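PDB 6K11: Lpg2148(MvcA) from Legionella pneumophila subsp. pneumophila str. Philadelphia 1, which probably acts as a ubiquitin deamidase that also removes ubiquitin from the host conjugating enzyme UBE2N, so regulating its activity during Legionella infection. Local coordinates for residues 232-237 against 279-284; 141-146 against 159-164; 20-25 against 363-368; 289-292 against 296-299. All coordinates share one frame; numbering follows the deposited sequence.

Overall arrangement
Contact 1 is the buried one: a helix of the main domain sets a tyrosine against the central antiparallel sheet, by aromatic and aliphatic contact, with no hydrogen bond between the two segments. Contact 4 lies on the same side of the chain's centre, its own centre about 15 Å from that of contact 1, where helix 278-288 ends and helix 294-305 begins; it is partly buried and held by hydrogen bonds and water. Contact 2, in the insertion domain, pairs a loop with a sheet through aromatic and aliphatic groups. Contact 3 joins residues near the two ends of the chain, again round a tyrosine, with a salt bridge and an arginine-to-asparagine hydrogen bond inside its helix.

Contact 1 of 4, residues 232-237 against 279-284; sequences HSFTIY and DKYIEK
Tyr281 reaches from helix 278-288 onto Phe234 and Ile236 of strand 228-238, where the helix packs on the antiparallel sheet of the main domain. Its CB leaves the helix toward the strand, and the first torsion (chi1 -165°) swings CG away from the backbone N and sends the ring across the gap between the two backbones, which stay 10.6 Å apart even at their nearest CA atoms, those of Ile236 and Tyr281. Along one side of the ring the contacts begin at CD1, 3.9 Å from CD1 of Ile236. Next comes CE1, which is shared: CD1 of Ile236 lies 3.6 Å from Tyr281 CE1, while CE2 of Phe234 approaches the same atom to 4.0 Å. Ile236 meets this flank because its chain runs out straight (chi2 180°), ending in the methyl that does the touching as the two side chains slide past each other. Phe234 comes from the opposite direction, out of the sheet. Around the tyrosine Phe304 stacks on the ring and Phe249 meets it at an angle, while Phe124 stacks on Phe234, so the contact is part of a larger aromatic cluster; helix 71-83 touches Thr235 and Tyr237 of the strand. At the tip, the Tyr281 hydroxyl OH sits 3.4 Å from CE2 of Phe234, and that carbon lies at the tyrosine ring's edge, near its plane.

Contact 2 of 4, residues 141-146 against 159-164; sequences ENFNPE and KLYFID
In the MvcA insertion domain, the loop between strands 134-137 and 152-155 folds back over the small mixed sheet, and Phe143 of that loop lies against Tyr161 and Ile163 of strand 160-163. The two aromatic rings are nearly parallel, their planes 15° apart, but slid so far that they barely overlap: the centroids of Phe143 and Tyr161 are 5.8 Å apart. What touches is therefore a corner of each ring, CE2 of Phe143 standing 3.8 Å from CD2 of Tyr161. One atom further round, CZ of Phe143 meets the methyl CD1 of Ile163, also at 3.8 Å. The phenylalanine reaches both because its CG is turned away from the backbone N (chi1 180°), extending the ring from the loop toward the strand, while Ile163 extends from the opposite direction with CD1 as its tip. The loop helps to enclose its own aromatic group, since the N atom of Pro145 stands 4.1 Å above one face of the Phe143 ring, offset toward the rim. Just beyond, an Asx turn bends the chain: OD1 of Asn144 accepts from N of Glu146 at 3.1 Å, the donor lying above the carbonyl plane. Tyr161 and Ile163 also touch Leu169 of the adjacent strand 169-171, and Tyr154 of strand 152-155 on the other flank meets the Phe143 ring. Phe162, between them in sequence, turns to the other side of the sheet, where Phe218 of helix 206-220 meets it edge-to-face.

Contact 3 of 4, residues 20-25 against 363-368; sequences GVMMTG and ENYRNR
Met22 lays its CG over one face of the Tyr365 ring, 4.1 Å from the tyrosine CG, and the two side chains run past each other in opposite directions. Val21 crosses the same ring at a slant: its CG1 methyl is 3.9 Å from both CD2 and CE2 of Tyr365, placed there by a chi1 of 66° that tucks CG1 between the backbone N and the carbonyl carbon. The ring itself projects from helix 358-381 with CG opposite the backbone N (chi1 -175°), straight at the short 3-10 turn 21-24 that links helix 4-19 to helix 28-39. Here, then, the long C-terminal helix packs on a turn between the first two helices of the chain. The tyrosine hydroxyl passes OG1 of Thr24 at 4.1 Å without bonding to it; OH instead bonds to the carbonyl of Val26, while OG1 bonds to the Val26 N. Leu31 and Ala28 of helix 28-39 also touch the Tyr365 side chain. Two polar ties are internal to the helix segment: Arg366 NH1 meets Glu363 OE2 at 2.6 Å in a salt bridge, and Arg368 NH1 donates to OD1 of Asn364 at 2.9 Å, in the carbonyl plane and on a lone pair.

Contact 4 of 4, residues 289-292 against 296-299; sequences GKTT and ERSD
The guanidinium of Arg297 meets the carbonyl of Thr291 at a slant: NH2 donates to Thr291 O over 3.0 Å, but the oxygen is tilted 30° out of the guanidinium plane, and the nitrogen in turn stands above the carbonyl plane. The bond is accordingly bent. CA of Thr292 also approaches NH2 obliquely. Two waters join the same group to the loop, one bridging Arg297 NH1 and the carbonyl of Thr292, the other 2.8 Å from Arg297 NH2 and only weakly bonded to that carbonyl. NH1 also bonds to the carbonyl of Lys321, so the guanidinium ties the loop to a more distant part of the chain; a bend at chi3 (-71°) turns it there. The second flat group, the Glu296 carboxylate, takes the hydroxyl of Thr291 on its anti side, 31° out of plane, with OG1 donating a hydrogen bond to OE1 across 2.6 Å. Thr291 thus splits its side chain: OG1 goes to the glutamate, while the methyl CG2 packs 3.7 Å from CB of Arg297. The hydroxyl also bonds to N of Asn293, two residues on, which makes an ST turn. Asn293 is in turn the N-cap of helix 294-305, its OD1 accepting from N of Glu296 in the first turn. With Arg297 fastening the loop from the side, this is an ST turn leading into an N-capped helix, in a tight helix-loop-helix connection.

Contact 1 of 4, residues 232-237 against 279-284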
loop_
_atom_site.group_PDB
_atom_site.type_symbol
_atom_site.label_atom_id
_atom_site.label_comp_id
_atom_site.label_asym_id
_atom_site.label_seq_id
_atom_site.Cartn_x
_atom_site.Cartn_y
_atom_site.Cartn_z
ATOM N N HIS A 232 -2.187 -3.803 -1.021
ATOM C CA HIS A 232 -0.868 -4.110 -1.558
ATOM C C HIS A 232 -0.769 -3.479 -2.934
ATOM O O HIS A 232 -1.779 -3.207 -3.590
ATOM C CB HIS A 232 -0.626 -5.636 -1.603
ATOM C CG HIS A 232 0.777 -6.027 -1.965
ATOM N ND1 HIS A 232 1.885 -5.350 -1.499
ATOM C CD2 HIS A 232 1.251 -7.043 -2.731
ATOM C CE1 HIS A 232 2.981 -5.916 -1.982
ATOM N NE2 HIS A 232 2.625 -6.952 -2.723
ATOM N N SER A 233 0.467 -3.222 -3.343
ATOM C CA SER A 233 0.788 -2.637 -4.634
ATOM C C SER A 233 2.003 -3.376 -5.170
ATOM O O SER A 233 2.878 -3.756 -4.391
ATOM C CB SER A 233 1.090 -1.140 -4.486
ATOM O OG SER A 233 1.831 -0.650 -5.592
ATOM N N PHE A 234 2.039 -3.619 -6.475
ATOM C CA PHE A 234 3.225 -4.213 -7.085
ATOM C C PHE A 234 3.177 -3.954 -8.577
ATOM O O PHE A 234 2.172 -3.484 -9.119
ATOM C CB PHE A 234 3.354 -5.727 -6.790
ATOM C CG PHE A 234 2.234 -6.593 -7.345
ATOM C CD1 PHE A 234 1.023 -6.722 -6.664
ATOM C CD2 PHE A 234 2.422 -7.334 -8.516
ATOM C CE1 PHE A 234 0.009 -7.536 -7.151
ATOM C CE2 PHE A 234 1.416 -8.163 -9.001
ATOM C CZ PHE A 234 0.199 -8.256 -8.317
ATOM N N THR A 235 4.287 -4.259 -9.238
ATOM C CA THR A 235 4.376 -4.100 -10.673
ATOM C C THR A 235 4.866 -5.405 -11.280
ATOM O O THR A 235 5.459 -6.257 -10.609
ATOM C CB THR A 235 5.309 -2.930 -11.060
ATOM O OG1 THR A 235 6.584 -3.091 -10.408
ATOM C CG2 THR A 235 4.703 -1.602 -10.640
ATOM N N ILE A 236 4.594 -5.554 -12.568
ATOM C CA ILE A 236 5.106 -6.662 -13.354
ATOM C C ILE A 236 5.658 -6.064 -14.635
ATOM O O ILE A 236 5.011 -5.210 -15.255
ATOM C CB ILE A 236 4.023 -7.716 -13.655
ATOM C CG1 ILE A 236 3.742 -8.569 -12.403
ATOM C CG2 ILE A 236 4.471 -8.623 -14.814
ATOM C CD1 ILE A 236 2.682 -9.621 -12.621
ATOM N N TYR A 237 6.851 -6.501 -15.024
ATOM C CA TYR A 237 7.508 -6.011 -16.229
ATOM C C TYR A 237 7.662 -7.177 -17.194
ATOM O O TYR A 237 8.148 -8.247 -16.814
ATOM C CB TYR A 237 8.866 -5.388 -15.888
ATOM C CG TYR A 237 9.674 -4.917 -17.081
ATOM C CD1 TYR A 237 9.154 -3.993 -17.994
ATOM C CD2 TYR A 237 10.967 -5.389 -17.284
ATOM C CE1 TYR A 237 9.911 -3.553 -19.088
ATOM C CE2 TYR A 237 11.727 -4.958 -18.370
ATOM C CZ TYR A 237 11.187 -4.046 -19.270
ATOM O OH TYR A 237 11.946 -3.630 -20.350
ATOM N N ASP A 279 0.304 -16.458 -17.549
ATOM C CA ASP A 279 -1.088 -16.907 -17.573
ATOM C C ASP A 279 -1.488 -17.501 -16.228
ATOM O O ASP A 279 -2.526 -17.139 -15.664
ATOM C CB ASP A 279 -1.305 -17.928 -18.694
ATOM C CG ASP A 279 -1.200 -17.317 -20.081
ATOM O OD1 ASP A 279 -1.599 -16.147 -20.268
ATOM O OD2 ASP A 279 -0.726 -18.024 -20.995
ATOM N N LYS A 280 -0.665 -18.411 -15.695
ATOM C CA LYS A 280 -0.940 -18.997 -14.385
ATOM C C LYS A 280 -0.929 -17.948 -13.279
ATOM O O LYS A 280 -1.763 -18.000 -12.367
ATOM C CB LYS A 280 0.074 -20.096 -14.068
ATOM C CG LYS A 280 -0.352 -21.001 -12.907
ATOM C CD LYS A 280 -1.583 -21.827 -13.281
ATOM C CE LYS A 280 -1.327 -22.665 -14.535
ATOM N NZ LYS A 280 -2.423 -22.575 -15.549
ATOM N N TYR A 281 0.027 -17.008 -13.322
ATOM C CA TYR A 281 0.034 -15.918 -12.343
ATOM C C TYR A 281 -1.281 -15.143 -12.379
ATOM O O TYR A 281 -1.888 -14.878 -11.335
ATOM C CB TYR A 281 1.229 -14.974 -12.580
ATOM C CG TYR A 281 1.526 -14.025 -11.408
ATOM C CD1 TYR A 281 0.887 -12.791 -11.307
ATOM C CD2 TYR A 281 2.448 -14.365 -10.413
ATOM C CE1 TYR A 281 1.140 -11.917 -10.250
ATOM C CE2 TYR A 281 2.715 -13.484 -9.342
ATOM C CZ TYR A 281 2.050 -12.265 -9.273
ATOM O OH TYR A 281 2.286 -11.384 -8.218
ATOM N N ILE A 282 -1.750 -14.780 -13.576
ATOM C CA ILE A 282 -3.000 -14.023 -13.667
ATOM C C ILE A 282 -4.169 -14.856 -13.152
ATOM O O ILE A 282 -5.057 -14.349 -12.452
ATOM C CB ILE A 282 -3.242 -13.541 -15.112
ATOM C CG1 ILE A 282 -2.214 -12.484 -15.503
ATOM C CG2 ILE A 282 -4.641 -12.965 -15.249
ATOM C CD1 ILE A 282 -2.308 -12.067 -16.956
ATOM N N GLU A 283 -4.188 -16.147 -13.483
ATOM C CA GLU A 283 -5.290 -16.990 -13.040
ATOM C C GLU A 283 -5.380 -17.020 -11.525
ATOM O O GLU A 283 -6.477 -16.938 -10.960
ATOM C CB GLU A 283 -5.125 -18.401 -13.604
ATOM C CG GLU A 283 -5.427 -18.471 -15.099
ATOM C CD GLU A 283 -4.942 -19.763 -15.718
ATOM O OE1 GLU A 283 -4.760 -20.749 -14.964
ATOM O OE2 GLU A 283 -4.739 -19.784 -16.956
ATOM N N LYS A 284 -4.232 -17.101 -10.847
ATOM C CA LYS A 284 -4.242 -17.119 -9.389
ATOM C C LYS A 284 -4.663 -15.773 -8.813
ATOM O O LYS A 284 -5.311 -15.726 -7.758
ATOM C CB LYS A 284 -2.867 -17.532 -8.867
ATOM C CG LYS A 284 -2.632 -19.042 -8.883
ATOM C CD LYS A 284 -1.606 -19.438 -7.814
ATOM C CE LYS A 284 -1.643 -20.927 -7.505
ATOM N NZ LYS A 284 -0.441 -21.356 -6.723
#

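Contact 2 of 4, residues 141-146 against 159-164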
loop_
_atom_site.group_PDB
_atom_site.type_symbol
_atom_site.label_atom_id
_atom_site.label_comp_id
_atom_site.label_asym_id
_atom_site.label_seq_id
_atom_site.Cartn_x
_atom_site.Cartn_y
_atom_site.Cartn_z
ATOM N N GLU A 141 -21.498 16.370 23.418
ATOM C CA GLU A 141 -20.436 17.105 24.101
ATOM C C GLU A 141 -19.065 16.461 23.915
ATOM O O GLU A 141 -18.050 17.168 23.918
ATOM C CB GLU A 141 -20.782 17.217 25.584
ATOM C CG GLU A 141 -22.276 17.433 25.814
ATOM C CD GLU A 141 -22.737 16.958 27.181
ATOM O OE1 GLU A 141 -23.851 16.385 27.271
ATOM O OE2 GLU A 141 -21.994 17.164 28.162
ATOM N N ASN A 142 -19.006 15.136 23.747
ATOM C CA ASN A 142 -17.740 14.411 23.707
ATOM C C ASN A 142 -17.369 13.912 22.316
ATOM O O ASN A 142 -16.482 13.058 22.195
ATOM C CB ASN A 142 -17.781 13.230 24.673
ATOM C CG ASN A 142 -18.199 13.636 26.065
ATOM O OD1 ASN A 142 -19.073 13.012 26.672
ATOM N ND2 ASN A 142 -17.586 14.697 26.577
ATOM N N PHE A 143 -18.015 14.413 21.263
ATOM C CA PHE A 143 -17.780 13.941 19.903
ATOM C C PHE A 143 -17.020 15.015 19.136
ATOM O O PHE A 143 -17.553 16.099 18.879
ATOM C CB PHE A 143 -19.085 13.588 19.192
ATOM C CG PHE A 143 -18.889 13.105 17.779
ATOM C CD1 PHE A 143 -18.374 11.839 17.530
ATOM C CD2 PHE A 143 -19.200 13.922 16.702
ATOM C CE1 PHE A 143 -18.181 11.387 16.233
ATOM C CE2 PHE A 143 -19.009 13.478 15.397
ATOM C CZ PHE A 143 -18.499 12.211 15.160
ATOM N N ASN A 144 -15.782 14.705 18.780
ATOM C CA ASN A 144 -14.965 15.554 17.915
ATOM C C ASN A 144 -14.687 14.780 16.638
ATOM O O ASN A 144 -13.899 13.814 16.662
ATOM C CB ASN A 144 -13.662 15.939 18.613
ATOM C CG ASN A 144 -12.850 16.945 17.826
ATOM O OD1 ASN A 144 -13.104 17.192 16.645
ATOM N ND2 ASN A 144 -11.855 17.529 18.479
ATOM N N PRO A 145 -15.304 15.148 15.512
ATOM C CA PRO A 145 -15.101 14.374 14.274
ATOM C C PRO A 145 -13.667 14.375 13.780
ATOM O O PRO A 145 -13.299 13.489 13.000
ATOM C CB PRO A 145 -16.035 15.061 13.270
ATOM C CG PRO A 145 -16.290 16.427 13.847
ATOM C CD PRO A 145 -16.247 16.264 15.331
ATOM N N GLU A 146 -12.846 15.332 14.211
ATOM C CA GLU A 146 -11.445 15.374 13.813
ATOM C C GLU A 146 -10.588 14.351 14.547
ATOM O O GLU A 146 -9.526 13.976 14.038
ATOM C CB GLU A 146 -10.883 16.776 14.050
ATOM C CG GLU A 146 -11.724 17.888 13.441
ATOM C CD GLU A 146 -11.423 18.102 11.971
ATOM O OE1 GLU A 146 -10.231 18.059 11.591
ATOM O OE2 GLU A 146 -12.378 18.307 11.190
ATOM N N LYS A 159 -27.626 13.451 15.794
ATOM C CA LYS A 159 -27.005 13.137 14.514
ATOM C C LYS A 159 -26.693 11.645 14.485
ATOM O O LYS A 159 -26.445 11.032 15.525
ATOM C CB LYS A 159 -25.729 13.965 14.289
ATOM C CG LYS A 159 -25.937 15.485 14.166
ATOM C CD LYS A 159 -26.053 15.918 12.699
ATOM C CE LYS A 159 -26.241 17.438 12.535
ATOM N NZ LYS A 159 -25.812 18.153 13.759
ATOM N N LEU A 160 -26.773 11.059 13.295
ATOM C CA LEU A 160 -26.328 9.695 13.024
ATOM C C LEU A 160 -25.304 9.811 11.903
ATOM O O LEU A 160 -25.658 10.196 10.783
ATOM C CB LEU A 160 -27.495 8.787 12.625
ATOM C CG LEU A 160 -27.155 7.333 12.278
ATOM C CD1 LEU A 160 -26.625 6.595 13.519
ATOM C CD2 LEU A 160 -28.363 6.619 11.717
ATOM N N TYR A 161 -24.043 9.493 12.208
ATOM C CA TYR A 161 -22.921 9.716 11.309
ATOM C C TYR A 161 -22.218 8.408 10.970
ATOM O O TYR A 161 -22.236 7.442 11.751
ATOM C CB TYR A 161 -21.868 10.644 11.946
ATOM C CG TYR A 161 -22.183 12.122 11.997
ATOM C CD1 TYR A 161 -22.501 12.839 10.837
ATOM C CD2 TYR A 161 -22.085 12.822 13.196
ATOM C CE1 TYR A 161 -22.752 14.194 10.888
ATOM C CE2 TYR A 161 -22.335 14.167 13.255
ATOM C CZ TYR A 161 -22.665 14.851 12.103
ATOM O OH TYR A 161 -22.913 16.196 12.171
ATOM N N PHE A 162 -21.572 8.397 9.803
ATOM C CA PHE A 162 -20.559 7.408 9.474
ATOM C C PHE A 162 -19.294 8.192 9.170
ATOM O O PHE A 162 -19.331 9.141 8.378
ATOM C CB PHE A 162 -20.979 6.530 8.282
ATOM C CG PHE A 162 -19.863 5.696 7.700
ATOM C CD1 PHE A 162 -19.095 4.865 8.514
ATOM C CD2 PHE A 162 -19.602 5.728 6.341
ATOM C CE1 PHE A 162 -18.062 4.087 7.977
ATOM C CE2 PHE A 162 -18.576 4.953 5.784
ATOM C CZ PHE A 162 -17.800 4.131 6.604
ATOM N N ILE A 163 -18.200 7.854 9.860
ATOM C CA ILE A 163 -16.875 8.384 9.551
ATOM C C ILE A 163 -16.133 7.304 8.786
ATOM O O ILE A 163 -15.940 6.203 9.315
ATOM C CB ILE A 163 -16.099 8.767 10.820
ATOM C CG1 ILE A 163 -16.826 9.849 11.600
ATOM C CG2 ILE A 163 -14.664 9.202 10.451
ATOM C CD1 ILE A 163 -16.095 10.281 12.855
ATOM N N ASP A 164 -15.721 7.597 7.548
ATOM C CA ASP A 164 -15.128 6.555 6.731
ATOM C C ASP A 164 -13.618 6.443 6.984
ATOM O O ASP A 164 -13.051 7.108 7.857
ATOM C CB ASP A 164 -15.466 6.774 5.251
ATOM C CG ASP A 164 -14.630 7.864 4.567
ATOM O OD1 ASP A 164 -13.899 8.647 5.226
ATOM O OD2 ASP A 164 -14.761 7.961 3.326
#

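Contact 3 of 4, residues 20-25 against 363-368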
loop_
_atom_site.group_PDB
_atom_site.type_symbol
_atom_site.label_atom_id
_atom_site.label_comp_id
_atom_site.label_asym_id
_atom_site.label_seq_id
_atom_site.Cartn_x
_atom_site.Cartn_y
_atom_site.Cartn_z
ATOM N N GLY A 20 20.019 -0.488 -2.626
ATOM C CA GLY A 20 18.862 -0.234 -1.779
ATOM C C GLY A 20 18.247 1.156 -1.840
ATOM O O GLY A 20 17.743 1.588 -2.887
ATOM N N VAL A 21 18.287 1.862 -0.704
ATOM C CA VAL A 21 17.628 3.157 -0.576
ATOM C C VAL A 21 18.183 4.197 -1.549
ATOM O O VAL A 21 17.480 5.156 -1.889
ATOM C CB VAL A 21 17.732 3.655 0.889
ATOM C CG1 VAL A 21 19.185 3.959 1.263
ATOM C CG2 VAL A 21 16.834 4.866 1.130
ATOM N N MET A 22 19.426 4.034 -2.012
ATOM C CA MET A 22 20.015 5.021 -2.916
ATOM C C MET A 22 19.271 5.089 -4.249
ATOM O O MET A 22 19.407 6.083 -4.973
ATOM C CB MET A 22 21.498 4.706 -3.179
ATOM C CG MET A 22 22.413 4.722 -1.956
ATOM S SD MET A 22 24.117 4.318 -2.288
ATOM C CE MET A 22 24.761 5.941 -2.874
ATOM N N MET A 23 18.483 4.060 -4.590
ATOM C CA MET A 23 17.821 4.021 -5.892
ATOM C C MET A 23 16.774 5.116 -6.083
ATOM O O MET A 23 16.397 5.380 -7.230
ATOM C CB MET A 23 17.192 2.644 -6.115
ATOM C CG MET A 23 18.227 1.521 -6.128
ATOM S SD MET A 23 19.260 1.667 -7.614
ATOM C CE MET A 23 17.938 1.377 -8.803
ATOM N N THR A 24 16.284 5.752 -5.006
ATOM C CA THR A 24 15.368 6.886 -5.154
ATOM C C THR A 24 16.013 8.078 -5.853
ATOM O O THR A 24 15.303 8.902 -6.444
ATOM C CB THR A 24 14.863 7.370 -3.787
ATOM O OG1 THR A 24 15.961 7.971 -3.076
ATOM C CG2 THR A 24 14.296 6.221 -2.979
ATOM N N GLY A 25 17.338 8.198 -5.792
ATOM C CA GLY A 25 18.039 9.337 -6.352
ATOM C C GLY A 25 17.979 10.611 -5.530
ATOM O O GLY A 25 18.475 11.642 -5.987
ATOM N N GLU A 363 26.286 3.091 3.374
ATOM C CA GLU A 363 26.601 3.644 4.696
ATOM C C GLU A 363 26.961 5.127 4.617
ATOM O O GLU A 363 26.619 5.900 5.516
ATOM C CB GLU A 363 27.750 2.881 5.356
ATOM C CG GLU A 363 27.377 1.459 5.845
ATOM C CD GLU A 363 26.148 1.452 6.731
ATOM O OE1 GLU A 363 26.191 2.065 7.831
ATOM O OE2 GLU A 363 25.125 0.853 6.319
ATOM N N ASN A 364 27.688 5.535 3.571
ATOM C CA ASN A 364 27.962 6.963 3.385
ATOM C C ASN A 364 26.663 7.751 3.251
ATOM O O ASN A 364 26.504 8.819 3.862
ATOM C CB ASN A 364 28.847 7.162 2.154
ATOM C CG ASN A 364 29.043 8.640 1.793
ATOM O OD1 ASN A 364 28.405 9.164 0.859
ATOM N ND2 ASN A 364 29.930 9.314 2.526
ATOM N N TYR A 365 25.722 7.228 2.455
ATOM C CA TYR A 365 24.435 7.885 2.254
ATOM C C TYR A 365 23.652 7.983 3.561
ATOM O O TYR A 365 23.095 9.040 3.891
ATOM C CB TYR A 365 23.643 7.108 1.205
ATOM C CG TYR A 365 22.331 7.725 0.802
ATOM C CD1 TYR A 365 22.280 8.731 -0.173
ATOM C CD2 TYR A 365 21.139 7.281 1.354
ATOM C CE1 TYR A 365 21.068 9.284 -0.544
ATOM C CE2 TYR A 365 19.930 7.813 0.975
ATOM C CZ TYR A 365 19.900 8.819 0.025
ATOM O OH TYR A 365 18.685 9.348 -0.327
ATOM N N ARG A 366 23.566 6.869 4.298
ATOM C CA ARG A 366 22.877 6.873 5.588
ATOM C C ARG A 366 23.511 7.861 6.557
ATOM O O ARG A 366 22.803 8.571 7.278
ATOM C CB ARG A 366 22.907 5.477 6.214
ATOM C CG ARG A 366 21.983 4.459 5.598
ATOM C CD ARG A 366 22.424 3.069 6.061
ATOM N NE ARG A 366 21.382 2.088 5.799
ATOM C CZ ARG A 366 21.501 0.781 6.012
ATOM N NH1 ARG A 366 22.636 0.269 6.493
ATOM N NH2 ARG A 366 20.473 -0.010 5.743
ATOM N N ASN A 367 24.843 7.884 6.623
ATOM C CA ASN A 367 25.510 8.750 7.594
ATOM C C ASN A 367 25.289 10.223 7.256
ATOM O O ASN A 367 25.102 11.052 8.156
ATOM C CB ASN A 367 27.006 8.420 7.667
ATOM C CG ASN A 367 27.272 7.018 8.251
ATOM O OD1 ASN A 367 26.372 6.380 8.783
ATOM N ND2 ASN A 367 28.500 6.546 8.136
ATOM N N ARG A 368 25.269 10.562 5.962
ATOM C CA ARG A 368 25.040 11.949 5.571
ATOM C C ARG A 368 23.589 12.360 5.787
ATOM O O ARG A 368 23.329 13.513 6.131
ATOM C CB ARG A 368 25.455 12.171 4.108
ATOM C CG ARG A 368 26.963 12.040 3.881
ATOM C CD ARG A 368 27.321 11.742 2.418
ATOM N NE ARG A 368 26.818 12.752 1.489
ATOM C CZ ARG A 368 27.093 12.755 0.188
ATOM N NH1 ARG A 368 27.866 11.802 -0.327
ATOM N NH2 ARG A 368 26.595 13.702 -0.598
#

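Contact 4 of 4, residues 289-292 against 296-299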
loop_
_atom_site.group_PDB
_atom_site.type_symbol
_atom_site.label_atom_id
_atom_site.label_comp_id
_atom_site.label_asym_id
_atom_site.label_seq_id
_atom_site.Cartn_x
_atom_site.Cartn_y
_atom_site.Cartn_z
ATOM N N GLY A 289 -9.101 -12.625 -6.067
ATOM C CA GLY A 289 -10.139 -11.619 -6.022
ATOM C C GLY A 289 -11.544 -12.160 -6.130
ATOM O O GLY A 289 -12.486 -11.386 -6.323
ATOM N N LYS A 290 -11.713 -13.471 -6.004
ATOM C CA LYS A 290 -12.986 -14.124 -6.266
ATOM C C LYS A 290 -13.328 -15.096 -5.140
ATOM O O LYS A 290 -14.503 -15.260 -4.791
ATOM C CB LYS A 290 -12.923 -14.828 -7.629
ATOM C CG LYS A 290 -13.932 -15.928 -7.877
ATOM C CD LYS A 290 -13.440 -16.845 -8.994
ATOM C CE LYS A 290 -12.590 -17.998 -8.437
ATOM N NZ LYS A 290 -12.345 -19.104 -9.428
ATOM N N THR A 291 -12.314 -15.720 -4.535
ATOM C CA THR A 291 -12.574 -16.726 -3.511
ATOM C C THR A 291 -13.285 -16.119 -2.302
ATOM O O THR A 291 -13.120 -14.941 -1.973
ATOM C CB THR A 291 -11.274 -17.391 -3.054
ATOM O OG1 THR A 291 -11.573 -18.448 -2.130
ATOM C CG2 THR A 291 -10.355 -16.374 -2.363
ATOM N N THR A 292 -14.091 -16.952 -1.639
ATOM C CA THR A 292 -14.667 -16.643 -0.340
ATOM C C THR A 292 -13.985 -17.414 0.781
ATOM O O THR A 292 -14.385 -17.280 1.943
ATOM C CB THR A 292 -16.169 -16.968 -0.330
ATOM O OG1 THR A 292 -16.344 -18.384 -0.470
ATOM C CG2 THR A 292 -16.867 -16.281 -1.469
ATOM N N GLU A 296 -7.774 -20.377 1.230
ATOM C CA GLU A 296 -7.312 -20.246 -0.151
ATOM C C GLU A 296 -6.798 -18.836 -0.436
ATOM O O GLU A 296 -5.768 -18.665 -1.106
ATOM C CB GLU A 296 -8.446 -20.602 -1.111
ATOM C CG GLU A 296 -8.089 -20.523 -2.601
ATOM C CD GLU A 296 -9.287 -20.834 -3.496
ATOM O OE1 GLU A 296 -10.428 -20.522 -3.093
ATOM O OE2 GLU A 296 -9.094 -21.400 -4.593
ATOM N N ARG A 297 -7.517 -17.820 0.049
ATOM C CA ARG A 297 -7.082 -16.433 -0.111
ATOM C C ARG A 297 -5.730 -16.203 0.555
ATOM O O ARG A 297 -4.818 -15.616 -0.041
ATOM C CB ARG A 297 -8.139 -15.506 0.487
ATOM C CG ARG A 297 -7.989 -14.054 0.137
ATOM C CD ARG A 297 -8.983 -13.200 0.940
ATOM N NE ARG A 297 -10.366 -13.381 0.496
ATOM C CZ ARG A 297 -11.373 -13.777 1.276
ATOM N NH1 ARG A 297 -11.177 -14.038 2.569
ATOM N NH2 ARG A 297 -12.592 -13.903 0.759
ATOM N N SER A 298 -5.590 -16.672 1.802
ATOM C CA SER A 298 -4.349 -16.504 2.550
ATOM C C SER A 298 -3.177 -17.185 1.851
ATOM O O SER A 298 -2.084 -16.609 1.755
ATOM C CB SER A 298 -4.532 -17.058 3.966
ATOM O OG SER A 298 -5.554 -16.346 4.657
ATOM N N ASP A 299 -3.393 -18.413 1.361
ATOM C CA ASP A 299 -2.340 -19.187 0.708
ATOM C C ASP A 299 -1.819 -18.491 -0.547
ATOM O O ASP A 299 -0.605 -18.480 -0.796
ATOM C CB ASP A 299 -2.862 -20.577 0.340
ATOM C CG ASP A 299 -2.921 -21.535 1.532
ATOM O OD1 ASP A 299 -2.411 -21.198 2.633
ATOM O OD2 ASP A 299 -3.490 -22.633 1.349
HETATM O O HOH W 1 -13.285 -15.659 4.093
HETATM O O HOH W 2 -15.050 -13.939 2.126
#